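PDB 2PPG: putative isomerase from Sinorhizobium meliloti, which is of undefined role but belongs to the enolase superfamily, pairing a mandelate racemase-like N-terminal domain with a TIM-barrel-type C-terminal domain. Local coordinates for residues Thr14-Arg19 with Phe51-Leu56; Val57-Glu62 with Ile130-Leu135; Glu70-Val75 with His318-Ala323; Ser185-Ser190 with Ala215-Trp220; Leu327-Gln332 with Pro374-Glu379. All blocks are in the same frame, centred on the assembly; numbering follows the deposited sequence.

Interaction 1 (Thr14-Arg19 with Phe51-Leu56)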
# COMPACT_ATOMS: atom_id res chain seq x y z
N THR A 14 -36.19 11.34 -33.25
CA THR A 14 -35.03 10.75 -33.88
C THR A 14 -34.77 11.48 -35.17
O THR A 14 -35.69 11.98 -35.80
CB THR A 14 -35.24 9.27 -34.20
OG1 THR A 14 -36.55 9.09 -34.75
CG2 THR A 14 -35.09 8.43 -32.95
N LEU A 15 -33.51 11.57 -35.54
CA LEU A 15 -33.14 12.04 -36.85
C LEU A 15 -32.31 10.94 -37.45
O LEU A 15 -31.29 10.54 -36.87
CB LEU A 15 -32.31 13.31 -36.73
CG LEU A 15 -31.81 13.97 -38.02
CD1 LEU A 15 -32.96 14.23 -38.96
CD2 LEU A 15 -31.09 15.28 -37.69
N THR A 16 -32.75 10.44 -38.61
CA THR A 16 -32.09 9.31 -39.28
C THR A 16 -31.56 9.69 -40.66
O THR A 16 -32.35 9.89 -41.58
CB THR A 16 -33.08 8.14 -39.45
OG1 THR A 16 -33.60 7.75 -38.18
CG2 THR A 16 -32.40 6.94 -40.12
N LEU A 17 -30.25 9.78 -40.82
CA LEU A 17 -29.70 10.07 -42.15
C LEU A 17 -29.01 8.86 -42.74
O LEU A 17 -28.22 8.21 -42.05
CB LEU A 17 -28.72 11.24 -42.11
CG LEU A 17 -29.29 12.66 -42.02
CD1 LEU A 17 -30.72 12.74 -42.59
CD2 LEU A 17 -29.25 13.14 -40.58
N PRO A 18 -29.26 8.58 -44.04
CA PRO A 18 -28.62 7.46 -44.71
C PRO A 18 -27.14 7.74 -45.00
O PRO A 18 -26.76 8.90 -45.19
CB PRO A 18 -29.42 7.31 -46.01
CG PRO A 18 -29.95 8.66 -46.28
CD PRO A 18 -30.15 9.33 -44.95
N ARG A 19 -26.34 6.68 -45.02
CA ARG A 19 -24.90 6.77 -45.27
C ARG A 19 -24.53 6.15 -46.60
O ARG A 19 -25.13 5.16 -47.02
CB ARG A 19 -24.14 6.02 -44.19
CG ARG A 19 -23.78 6.82 -42.97
CD ARG A 19 -22.87 6.00 -42.08
NE ARG A 19 -22.21 6.83 -41.09
CZ ARG A 19 -21.16 7.61 -41.34
NH1 ARG A 19 -20.62 8.33 -40.37
NH2 ARG A 19 -20.64 7.67 -42.56
N PHE A 51 -26.95 3.19 -41.13
CA PHE A 51 -27.41 4.57 -41.25
C PHE A 51 -26.98 5.38 -40.03
O PHE A 51 -26.64 4.82 -38.99
CB PHE A 51 -28.93 4.54 -41.32
CG PHE A 51 -29.55 3.73 -40.22
CD1 PHE A 51 -29.94 4.33 -39.03
CD2 PHE A 51 -29.70 2.35 -40.35
CE1 PHE A 51 -30.50 3.59 -38.01
CE2 PHE A 51 -30.27 1.60 -39.34
CZ PHE A 51 -30.67 2.23 -38.16
N ASP A 52 -27.00 6.71 -40.13
CA ASP A 52 -26.77 7.54 -38.94
C ASP A 52 -28.10 7.93 -38.32
O ASP A 52 -29.07 8.20 -39.04
CB ASP A 52 -25.96 8.80 -39.28
CG ASP A 52 -24.48 8.49 -39.55
OD1 ASP A 52 -24.02 7.39 -39.14
OD2 ASP A 52 -23.80 9.34 -40.17
N ARG A 53 -28.15 7.96 -36.99
CA ARG A 53 -29.36 8.26 -36.24
C ARG A 53 -28.95 8.78 -34.88
O ARG A 53 -27.89 8.41 -34.38
CB ARG A 53 -30.21 7.01 -36.08
CG ARG A 53 -31.60 7.27 -35.48
CD ARG A 53 -32.45 6.02 -35.47
NE ARG A 53 -31.80 4.89 -34.80
CZ ARG A 53 -32.12 3.61 -35.00
NH1 ARG A 53 -33.07 3.30 -35.87
NH2 ARG A 53 -31.48 2.64 -34.34
N SER A 54 -29.76 9.66 -34.31
CA SER A 54 -29.57 10.17 -32.95
C SER A 54 -30.89 10.67 -32.37
O SER A 54 -31.86 10.90 -33.09
CB SER A 54 -28.54 11.29 -32.94
OG SER A 54 -29.08 12.46 -33.55
N VAL A 55 -30.91 10.86 -31.05
CA VAL A 55 -32.10 11.37 -30.39
C VAL A 55 -31.94 12.84 -30.04
O VAL A 55 -30.94 13.22 -29.45
CB VAL A 55 -32.46 10.53 -29.13
CG1 VAL A 55 -33.64 11.15 -28.37
CG2 VAL A 55 -32.74 9.08 -29.51
N LEU A 56 -32.91 13.66 -30.43
CA LEU A 56 -32.92 15.08 -30.13
C LEU A 56 -34.11 15.41 -29.24
O LEU A 56 -35.21 14.85 -29.40
CB LEU A 56 -33.03 15.93 -31.40
CG LEU A 56 -31.78 16.10 -32.27
CD1 LEU A 56 -31.53 14.89 -33.20
CD2 LEU A 56 -31.92 17.38 -33.08
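Leu15 and Leu17 on strand 14-17 pair with Ser54 and Asp52 on strand 52-56 as antiparallel hydrogen-bonded pairs, the strands running 170° apart. Leu15 N gives its hydrogen to Ser54 O at 3.0 Å, and Asp52 N reaches Leu17 O at 2.7 Å; each of these bonds is returned by the partner residue. Between them, Thr16 and Arg53 form a non-hydrogen-bonded pair with side chains lying next to each other and pointing the same way: Thr16 OG1 sits 3.4 Å from Arg53 CG. The methyl of Thr16 leans obliquely on the Phe51 ring, CG2 to CD1 3.7 Å. The chain of Arg53 bends at chi3 (54°), which brings its guanidinium back so that Phe51 CE1 lies 3.3 Å above the centre of that plane. What fixes the group is outside the pair: NE and NH2 bond to the carbonyls of Gly73 and Leu74, and NH2 also to the Tyr38 hydroxyl. On the sheet face carrying Leu15 and Leu17, Ser54 OG bonds to Glu70, and Leu15 CB packs on Leu56 CD1. Past the strand end, Arg19 NE meets Asp52 OD1 at 2.7 Å, on the syn side but well out of the carboxylate plane, with OD2 over a face of the guanidinium. Arg19 is poorly ordered, so the position of this salt bridge is less certain, whereas four backbone bonds hold the strands in register.

Interaction 2 (Val57-Glu62 with Ile130-Leu135)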
# COMPACT_ATOMS: atom_id res chain seq x y z
N VAL A 57 -33.88 16.33 -28.31
CA VAL A 57 -34.89 16.74 -27.38
C VAL A 57 -35.07 18.24 -27.58
O VAL A 57 -34.09 18.97 -27.76
CB VAL A 57 -34.51 16.36 -25.93
CG1 VAL A 57 -35.10 17.31 -24.92
CG2 VAL A 57 -34.97 14.96 -25.61
N ARG A 58 -36.33 18.67 -27.58
CA ARG A 58 -36.69 20.06 -27.74
C ARG A 58 -37.50 20.45 -26.52
O ARG A 58 -38.51 19.82 -26.23
CB ARG A 58 -37.54 20.23 -29.00
CG ARG A 58 -38.00 21.64 -29.30
CD ARG A 58 -39.12 21.59 -30.33
NE ARG A 58 -39.44 22.92 -30.85
CZ ARG A 58 -40.35 23.74 -30.32
NH1 ARG A 58 -40.56 24.92 -30.86
NH2 ARG A 58 -41.05 23.37 -29.25
N ILE A 59 -37.03 21.46 -25.79
CA ILE A 59 -37.66 21.87 -24.54
C ILE A 59 -38.11 23.32 -24.64
O ILE A 59 -37.33 24.18 -25.03
CB ILE A 59 -36.70 21.69 -23.32
CG1 ILE A 59 -36.25 20.23 -23.21
CG2 ILE A 59 -37.37 22.17 -22.03
CD1 ILE A 59 -35.57 19.87 -21.91
N GLU A 60 -39.36 23.58 -24.28
CA GLU A 60 -39.90 24.93 -24.35
C GLU A 60 -40.38 25.45 -22.99
O GLU A 60 -41.08 24.76 -22.25
CB GLU A 60 -41.04 24.99 -25.38
CG GLU A 60 -41.64 26.38 -25.59
CD GLU A 60 -42.71 26.42 -26.68
OE1 GLU A 60 -42.77 25.48 -27.50
OE2 GLU A 60 -43.50 27.41 -26.72
N THR A 61 -39.99 26.69 -22.69
CA THR A 61 -40.43 27.37 -21.47
C THR A 61 -41.81 28.00 -21.64
O THR A 61 -42.31 28.11 -22.74
CB THR A 61 -39.45 28.48 -21.08
OG1 THR A 61 -39.46 29.50 -22.09
CG2 THR A 61 -38.06 27.92 -20.95
N GLU A 62 -42.40 28.42 -20.53
CA GLU A 62 -43.72 29.04 -20.51
C GLU A 62 -43.82 30.30 -21.39
O GLU A 62 -44.86 30.58 -21.95
CB GLU A 62 -44.11 29.37 -19.07
CG GLU A 62 -45.59 29.29 -18.79
CD GLU A 62 -46.11 27.86 -18.81
OE1 GLU A 62 -45.40 26.97 -18.31
OE2 GLU A 62 -47.22 27.63 -19.33
N ILE A 130 -28.66 19.14 -21.71
CA ILE A 130 -28.13 20.05 -22.71
C ILE A 130 -29.19 21.09 -23.08
O ILE A 130 -28.90 22.28 -23.10
CB ILE A 130 -27.56 19.28 -23.94
CG1 ILE A 130 -26.33 18.46 -23.51
CG2 ILE A 130 -27.23 20.24 -25.09
CD1 ILE A 130 -25.77 17.55 -24.60
N ALA A 131 -30.42 20.63 -23.31
CA ALA A 131 -31.52 21.54 -23.64
C ALA A 131 -31.80 22.54 -22.52
O ALA A 131 -32.09 23.72 -22.77
CB ALA A 131 -32.76 20.75 -23.98
N LEU A 132 -31.70 22.07 -21.28
CA LEU A 132 -31.79 22.95 -20.11
C LEU A 132 -30.72 24.04 -20.13
O LEU A 132 -31.02 25.22 -19.97
CB LEU A 132 -31.73 22.15 -18.81
CG LEU A 132 -33.06 21.89 -18.07
CD1 LEU A 132 -34.31 22.03 -18.95
CD2 LEU A 132 -33.03 20.54 -17.35
N TRP A 133 -29.47 23.64 -20.35
CA TRP A 133 -28.39 24.61 -20.37
C TRP A 133 -28.59 25.57 -21.53
O TRP A 133 -28.35 26.78 -21.39
CB TRP A 133 -27.05 23.90 -20.47
CG TRP A 133 -26.58 23.40 -19.14
CD1 TRP A 133 -26.64 22.12 -18.68
CD2 TRP A 133 -25.99 24.18 -18.09
NE1 TRP A 133 -26.12 22.05 -17.41
CE2 TRP A 133 -25.71 23.30 -17.03
CE3 TRP A 133 -25.66 25.54 -17.96
CZ2 TRP A 133 -25.12 23.74 -15.84
CZ3 TRP A 133 -25.07 25.97 -16.79
CH2 TRP A 133 -24.81 25.07 -15.74
N ASP A 134 -29.05 25.04 -22.66
CA ASP A 134 -29.35 25.85 -23.83
C ASP A 134 -30.34 26.96 -23.48
O ASP A 134 -30.12 28.12 -23.81
CB ASP A 134 -29.91 24.97 -24.94
CG ASP A 134 -29.92 25.66 -26.29
OD1 ASP A 134 -28.88 26.30 -26.64
OD2 ASP A 134 -30.96 25.55 -27.00
N LEU A 135 -31.42 26.58 -22.80
CA LEU A 135 -32.39 27.55 -22.32
C LEU A 135 -31.76 28.62 -21.44
O LEU A 135 -32.02 29.81 -21.61
CB LEU A 135 -33.48 26.84 -21.52
CG LEU A 135 -34.84 26.56 -22.15
CD1 LEU A 135 -35.03 27.38 -23.40
CD2 LEU A 135 -35.03 25.09 -22.41
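Ile59 on strand 57-61 faces helix 130-135, and its side chain can be followed outward. Its CB already lies 3.9 Å from Leu135 CD2. From there the two branches part. With chi1 at -58°, CG1 stands beside the backbone N and CG2 beside the carbonyl carbon. CG1 rests on the methyl of Ala131, 3.6 Å from its CB, while CG2 goes to Leu135 CD2 at 3.8 Å, the two side chains crossing at about a right angle. At the tip, CD1 touches Ala131 CB again and reaches Leu132 CD1 at 3.9 Å. Farther along the strand, Thr61 and Leu135 meet tip to tip, CG2 to CG 3.7 Å. The axes of the two segments approach to 8.3 Å and cross at -40°, a closeness consistent with the small Ala131 facing the strand. On the same helix, Asp134 bonds to Lys138 and the N-H of Trp68. No hydrogen bond links the segments: a buried seam of aliphatic contacts, with Thr61 contributing its methyl, joins the sheet of the N-terminal domain to helix 119-140.

Interaction 3 (Glu70-Val75 with His318-Ala323); sequences ETYGLV and HATIGA
Glu70 reaches across to the backbone of Ala323 with an extended side chain: CG stands opposite the backbone N (chi1 -171°) and the chain stays straight beyond it. That conformation sets OE2 2.6 Å from Ala323 N, and OE2 accepts the N-H through its syn lone pair, the N-H...O angle being 161°. Ser54 OG bonds to the same oxygen, and Phe326 N to OE1, so both oxygens of this buried carboxylate are engaged. Tyr72 swings its ring toward the loop, with CG beside its own backbone N (chi1 -87°), and the ring stacks with His295. Its hydroxyl end comes down on Thr320, OH to CG2 3.3 Å, the two side chains approaching from opposite directions. The same hydroxyl lies near the plane of the His318 ring at its edge, 4.0 Å from CE1; the imidazole itself is held by Glu292 through ND1. Leu74 adds an apolar touch, CD1 to Ile321 CG2 at 3.9 Å. This is a junction between domains: residues 70-75 run from strand 66-72 into the loop that follows, and 318-323 lie in the loop between strand 314-315 and helix 325-336 of the barrel domain, while Tyr116 and Arg114 of a second subunit pack on Tyr72 and Leu74.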
# COMPACT_ATOMS: atom_id res chain seq x y z
N GLU A 70 -29.59 16.59 -27.31
CA GLU A 70 -29.33 15.52 -28.22
C GLU A 70 -28.46 14.46 -27.53
O GLU A 70 -27.50 14.78 -26.83
CB GLU A 70 -28.62 16.05 -29.47
CG GLU A 70 -28.48 15.01 -30.60
CD GLU A 70 -27.49 15.41 -31.70
OE1 GLU A 70 -26.79 16.44 -31.56
OE2 GLU A 70 -27.42 14.70 -32.72
N THR A 71 -28.82 13.20 -27.73
CA THR A 71 -28.01 12.12 -27.21
C THR A 71 -27.85 11.05 -28.30
O THR A 71 -28.23 11.29 -29.44
CB THR A 71 -28.59 11.57 -25.89
OG1 THR A 71 -27.75 10.53 -25.38
CG2 THR A 71 -30.03 11.07 -26.09
N TYR A 72 -27.25 9.92 -27.96
CA TYR A 72 -27.08 8.81 -28.90
C TYR A 72 -28.44 8.25 -29.23
O TYR A 72 -29.36 8.30 -28.39
CB TYR A 72 -26.27 7.68 -28.27
CG TYR A 72 -24.79 7.83 -28.42
CD1 TYR A 72 -24.12 8.97 -27.97
CD2 TYR A 72 -24.05 6.81 -28.99
CE1 TYR A 72 -22.73 9.09 -28.11
CE2 TYR A 72 -22.69 6.92 -29.12
CZ TYR A 72 -22.03 8.06 -28.68
OH TYR A 72 -20.66 8.12 -28.84
N GLY A 73 -28.55 7.71 -30.44
CA GLY A 73 -29.74 7.01 -30.87
C GLY A 73 -29.39 5.93 -31.86
O GLY A 73 -30.25 5.44 -32.59
N LEU A 74 -28.11 5.58 -31.90
CA LEU A 74 -27.58 4.53 -32.75
C LEU A 74 -28.40 3.24 -32.68
O LEU A 74 -28.74 2.67 -33.71
CB LEU A 74 -26.13 4.24 -32.35
CG LEU A 74 -24.97 4.86 -33.13
CD1 LEU A 74 -25.36 6.09 -33.94
CD2 LEU A 74 -23.81 5.15 -32.19
N VAL A 75 -28.71 2.80 -31.47
CA VAL A 75 -29.35 1.51 -31.23
C VAL A 75 -30.52 1.68 -30.27
O VAL A 75 -30.36 2.22 -29.20
CB VAL A 75 -28.35 0.51 -30.61
CG1 VAL A 75 -29.03 -0.82 -30.30
CG2 VAL A 75 -27.18 0.29 -31.53
N HIS A 318 -14.17 13.64 -26.85
CA HIS A 318 -14.59 12.71 -27.90
C HIS A 318 -15.63 13.39 -28.78
O HIS A 318 -16.42 14.23 -28.32
CB HIS A 318 -15.20 11.49 -27.22
CG HIS A 318 -15.53 10.36 -28.14
ND1 HIS A 318 -16.82 10.06 -28.51
CD2 HIS A 318 -14.74 9.43 -28.72
CE1 HIS A 318 -16.81 9.00 -29.31
NE2 HIS A 318 -15.56 8.60 -29.46
N ALA A 319 -15.61 13.05 -30.07
CA ALA A 319 -16.63 13.50 -31.01
C ALA A 319 -17.14 12.30 -31.81
O ALA A 319 -16.38 11.39 -32.14
CB ALA A 319 -16.08 14.58 -31.93
N THR A 320 -18.44 12.28 -32.11
CA THR A 320 -19.01 11.11 -32.75
C THR A 320 -20.12 11.42 -33.78
O THR A 320 -20.26 12.56 -34.24
CB THR A 320 -19.52 10.12 -31.69
OG1 THR A 320 -19.88 8.89 -32.32
CG2 THR A 320 -20.71 10.71 -30.91
N ILE A 321 -20.87 10.39 -34.16
CA ILE A 321 -22.04 10.52 -35.02
C ILE A 321 -23.10 11.31 -34.29
O ILE A 321 -23.41 11.02 -33.14
CB ILE A 321 -22.62 9.12 -35.34
CG1 ILE A 321 -21.69 8.35 -36.29
CG2 ILE A 321 -24.08 9.22 -35.85
CD1 ILE A 321 -21.76 6.86 -36.13
N GLY A 322 -23.66 12.31 -34.96
CA GLY A 322 -24.74 13.10 -34.38
C GLY A 322 -25.00 14.31 -35.24
O GLY A 322 -24.20 14.62 -36.12
N ALA A 323 -26.10 15.00 -34.97
CA ALA A 323 -26.48 16.16 -35.77
C ALA A 323 -25.49 17.31 -35.59
O ALA A 323 -25.13 17.97 -36.56
CB ALA A 323 -27.88 16.62 -35.40

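Interaction 4 (Ser185-Ser190 with Ala215-Trp220)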
# COMPACT_ATOMS: atom_id res chain seq x y z
N SER A 185 -2.92 17.00 -36.44
CA SER A 185 -3.10 15.96 -35.43
C SER A 185 -4.04 14.92 -36.02
O SER A 185 -5.01 15.28 -36.71
CB SER A 185 -3.68 16.52 -34.14
OG SER A 185 -2.74 17.32 -33.46
N PHE A 186 -3.76 13.65 -35.77
CA PHE A 186 -4.47 12.57 -36.44
C PHE A 186 -4.70 11.40 -35.50
O PHE A 186 -3.93 11.19 -34.56
CB PHE A 186 -3.67 12.12 -37.68
CG PHE A 186 -3.45 13.23 -38.67
CD1 PHE A 186 -4.34 13.44 -39.71
CD2 PHE A 186 -2.39 14.12 -38.51
CE1 PHE A 186 -4.17 14.52 -40.58
CE2 PHE A 186 -2.21 15.18 -39.37
CZ PHE A 186 -3.10 15.39 -40.40
N LYS A 187 -5.79 10.68 -35.73
CA LYS A 187 -6.03 9.41 -35.04
C LYS A 187 -6.60 8.40 -36.02
O LYS A 187 -7.56 8.69 -36.73
CB LYS A 187 -7.00 9.60 -33.87
CG LYS A 187 -7.07 8.41 -32.94
CD LYS A 187 -8.04 8.65 -31.81
CE LYS A 187 -9.47 8.41 -32.25
NZ LYS A 187 -10.40 9.05 -31.29
N PHE A 188 -6.02 7.22 -36.07
CA PHE A 188 -6.60 6.12 -36.85
C PHE A 188 -7.14 5.05 -35.93
O PHE A 188 -6.62 4.83 -34.84
CB PHE A 188 -5.55 5.52 -37.78
CG PHE A 188 -4.44 4.79 -37.06
CD1 PHE A 188 -4.49 3.41 -36.89
CD2 PHE A 188 -3.35 5.47 -36.59
CE1 PHE A 188 -3.47 2.73 -36.25
CE2 PHE A 188 -2.33 4.79 -35.95
CZ PHE A 188 -2.40 3.42 -35.78
N ALA A 189 -8.19 4.37 -36.38
CA ALA A 189 -8.77 3.24 -35.63
C ALA A 189 -8.03 1.95 -35.98
O ALA A 189 -7.79 1.68 -37.15
CB ALA A 189 -10.26 3.08 -35.93
N SER A 190 -7.67 1.17 -34.96
CA SER A 190 -7.01 -0.12 -35.18
C SER A 190 -7.87 -1.24 -35.83
O SER A 190 -7.31 -2.11 -36.48
CB SER A 190 -6.32 -0.63 -33.91
OG SER A 190 -7.26 -1.06 -32.96
N ALA A 215 -2.17 9.60 -33.11
CA ALA A 215 -2.61 8.73 -32.05
C ALA A 215 -3.23 7.47 -32.63
O ALA A 215 -3.51 7.40 -33.83
CB ALA A 215 -3.61 9.47 -31.17
N CYS A 216 -3.42 6.47 -31.78
CA CYS A 216 -4.07 5.22 -32.17
C CYS A 216 -5.24 4.87 -31.25
O CYS A 216 -5.09 4.77 -30.03
CB CYS A 216 -3.06 4.09 -32.15
SG CYS A 216 -3.80 2.49 -32.52
N ASP A 217 -6.42 4.68 -31.83
CA ASP A 217 -7.58 4.25 -31.06
C ASP A 217 -7.67 2.72 -31.17
O ASP A 217 -8.02 2.19 -32.21
CB ASP A 217 -8.84 4.94 -31.58
CG ASP A 217 -10.11 4.54 -30.82
OD1 ASP A 217 -10.08 3.58 -30.01
OD2 ASP A 217 -11.15 5.19 -31.04
N MSE A 218 -7.39 2.03 -30.08
CA MSE A 218 -7.26 0.57 -30.09
C MSE A 218 -8.52 -0.25 -29.82
O MSE A 218 -8.47 -1.47 -29.83
CB MSE A 218 -6.18 0.16 -29.12
CG MSE A 218 -4.83 0.63 -29.55
SE MSE A 218 -3.59 0.50 -28.08
CE MSE A 218 -2.32 1.80 -28.76
N HIS A 219 -9.63 0.43 -29.58
CA HIS A 219 -10.93 -0.25 -29.46
C HIS A 219 -10.98 -1.44 -28.49
O HIS A 219 -11.46 -2.52 -28.85
CB HIS A 219 -11.45 -0.66 -30.85
CG HIS A 219 -12.12 0.46 -31.60
ND1 HIS A 219 -11.41 1.50 -32.16
CD2 HIS A 219 -13.42 0.70 -31.85
CE1 HIS A 219 -12.26 2.34 -32.74
NE2 HIS A 219 -13.48 1.88 -32.56
N TRP A 220 -10.46 -1.24 -27.28
CA TRP A 220 -10.83 -2.07 -26.11
C TRP A 220 -10.38 -3.54 -26.08
O TRP A 220 -9.78 -3.98 -25.11
CB TRP A 220 -12.34 -2.01 -25.87
CG TRP A 220 -12.88 -0.63 -25.65
CD1 TRP A 220 -12.85 0.09 -24.49
CD2 TRP A 220 -13.56 0.19 -26.62
NE1 TRP A 220 -13.46 1.31 -24.67
CE2 TRP A 220 -13.91 1.39 -25.97
CE3 TRP A 220 -13.90 0.03 -27.96
CZ2 TRP A 220 -14.58 2.43 -26.62
CZ3 TRP A 220 -14.57 1.06 -28.61
CH2 TRP A 220 -14.90 2.24 -27.93
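A beta-alpha-beta unit of the C-terminal barrel, strand 185-189, helix 197-208 and strand 213-217, brings these segments together as parallel neighbours. Ala215 N bonds to Phe186 O at 2.8 Å, Asp217 N to Phe188 O at 3.0 Å, and Ser190 N to Asp217 O at 3.0 Å; the bond from Phe188 N to Ala215 O is weak. One sheet face carries Lys187, Ala215 and Asp217. The lysine chain starts out opposite its backbone N and then bends at chi3 (81°), laying CE 3.6 Å from Asp217 CB. Its amine makes only a long salt bridge with Asp217, NZ to OD2 3.9 Å; its stronger partners are Glu243 and Glu344, with the hydroxyl of Tyr159 as well. Asp217 and Glu243 bring like charges close together, a proximity that Lys187 probably eases. In the TIM-barrel arrangement of this superfamily, this face is consistent with the inner side of the barrel, since the other face is covered by helices 197-208 and 224-234. There Phe188 meets Cys216: SG lies 4.2 Å from the ring centroid, obliquely placed at 37° off the normal, and the ring's CZ is its closest atom. At the end of the strand, Asp217 OD1 accepts from His219 N at 3.2 Å, an Asx turn; His219 CE1 lies 3.8 Å from Ala189 CB.

Interaction 5 (Leu327-Gln332 with Pro374-Glu379)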
# COMPACT_ATOMS: atom_id res chain seq x y z
N LEU A 327 -22.55 18.02 -30.01
CA LEU A 327 -21.19 18.48 -30.33
C LEU A 327 -21.02 19.97 -30.01
O LEU A 327 -19.96 20.41 -29.57
CB LEU A 327 -20.85 18.22 -31.79
CG LEU A 327 -19.57 18.85 -32.36
CD1 LEU A 327 -18.33 18.23 -31.74
CD2 LEU A 327 -19.53 18.67 -33.85
N ALA A 328 -22.07 20.76 -30.22
CA ALA A 328 -21.98 22.17 -29.90
C ALA A 328 -21.88 22.37 -28.38
O ALA A 328 -21.14 23.23 -27.90
CB ALA A 328 -23.14 22.93 -30.47
N ALA A 329 -22.60 21.54 -27.62
CA ALA A 329 -22.43 21.53 -26.17
C ALA A 329 -20.97 21.23 -25.85
O ALA A 329 -20.35 21.89 -25.03
CB ALA A 329 -23.35 20.51 -25.54
N SER A 330 -20.40 20.24 -26.53
CA SER A 330 -19.01 19.86 -26.29
C SER A 330 -18.03 21.03 -26.46
O SER A 330 -17.10 21.21 -25.66
CB SER A 330 -18.61 18.70 -27.18
OG SER A 330 -17.42 18.12 -26.70
N LEU A 331 -18.27 21.84 -27.49
CA LEU A 331 -17.45 23.01 -27.76
C LEU A 331 -17.62 24.13 -26.74
O LEU A 331 -16.65 24.76 -26.34
CB LEU A 331 -17.75 23.54 -29.16
CG LEU A 331 -17.38 22.58 -30.28
CD1 LEU A 331 -17.58 23.30 -31.59
CD2 LEU A 331 -15.93 22.08 -30.12
N GLN A 332 -18.86 24.36 -26.31
CA GLN A 332 -19.14 25.32 -25.25
C GLN A 332 -18.44 24.94 -23.94
O GLN A 332 -17.83 25.79 -23.28
CB GLN A 332 -20.65 25.45 -25.01
CG GLN A 332 -21.40 26.23 -26.08
CD GLN A 332 -21.06 27.72 -26.10
OE1 GLN A 332 -20.58 28.29 -25.11
NE2 GLN A 332 -21.31 28.36 -27.25
N PRO A 374 -26.29 32.96 -28.23
CA PRO A 374 -26.54 32.56 -26.84
C PRO A 374 -26.91 31.08 -26.74
O PRO A 374 -27.21 30.45 -27.76
CB PRO A 374 -27.74 33.43 -26.41
CG PRO A 374 -28.06 34.33 -27.54
CD PRO A 374 -27.43 33.73 -28.77
N GLY A 375 -26.88 30.53 -25.53
CA GLY A 375 -27.08 29.09 -25.33
C GLY A 375 -25.98 28.31 -26.03
O GLY A 375 -24.81 28.69 -25.97
N LEU A 376 -26.36 27.23 -26.69
CA LEU A 376 -25.43 26.44 -27.47
C LEU A 376 -24.87 27.22 -28.65
O LEU A 376 -23.72 27.01 -29.05
CB LEU A 376 -26.11 25.19 -28.01
CG LEU A 376 -26.16 23.91 -27.17
CD1 LEU A 376 -25.89 24.17 -25.70
CD2 LEU A 376 -27.52 23.24 -27.38
N GLY A 377 -25.70 28.10 -29.21
CA GLY A 377 -25.29 28.87 -30.38
C GLY A 377 -25.52 28.12 -31.69
O GLY A 377 -25.32 28.68 -32.76
N VAL A 378 -25.91 26.85 -31.60
CA VAL A 378 -26.35 26.09 -32.76
C VAL A 378 -27.75 25.56 -32.51
O VAL A 378 -28.15 25.38 -31.37
CB VAL A 378 -25.40 24.92 -33.14
CG1 VAL A 378 -23.98 25.25 -32.80
CG2 VAL A 378 -25.82 23.64 -32.46
N GLU A 379 -28.49 25.30 -33.59
CA GLU A 379 -29.85 24.75 -33.51
C GLU A 379 -30.11 23.92 -34.75
O GLU A 379 -29.37 24.03 -35.72
CB GLU A 379 -30.89 25.87 -33.42
CG GLU A 379 -30.93 26.58 -32.09
CD GLU A 379 -31.76 27.85 -32.13
OE1 GLU A 379 -32.60 28.00 -33.04
OE2 GLU A 379 -31.57 28.71 -31.24
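Ala328 on helix 325-336 packs against Val378, just beyond a type II' beta turn that runs from Pro374 to Gly377, all within the barrel-type C-terminal domain. This is the tight end of the contact. Both valine methyls straddle the alanine, with CG1 and CG2 each 3.4 Å from Ala328 CB. The next step along the turn is looser: Leu376 keeps its CD1 4.5 Å from Ala329 CB, and its CB equally far from Ala328 CB. At the turn's outer end the exposed Pro374, preceded by a cis peptide bond, leans away from the helix. The backbone angles of Gly375 (phi 62°) and Gly377 suit glycine, and they let the chain reverse here. Gln332 reaches from helix to turn. Its side chain folds at chi2 (-68°), which carries the amide to the Leu376 carbonyl while OE1 accepts from Cys145 N, so both ends of the buried amide have partners. The amide's own bond to the turn approaches from above: Gln332 NE2 stands 3.3 Å from Leu376 O but lies 62° out of the carbonyl plane rather than on a lone pair.

In the fold
Interactions 1 and 2 use successive parts of strand 52-61, their centres 21 Å apart. Interaction 3 joins that same sheet through strand 66-72: Val55 O lies 2.7 Å from Thr71 N, a probable hydrogen bond, and the centres of interactions 1 and 3 are 9 Å apart. From there 318-323 leads, within two residues, into helix 325-336 of interaction 5, which in turn meets interaction 2 where Asp134 OD1 lies 2.7 Å from Leu376 N. The two domains are thus stitched together at 3 and again between 2 and 5. Interaction 4 does not touch the others, though its nearest atoms come within about 5 Å of interaction 3 and Glu344 binds both Lys187 and Ala319.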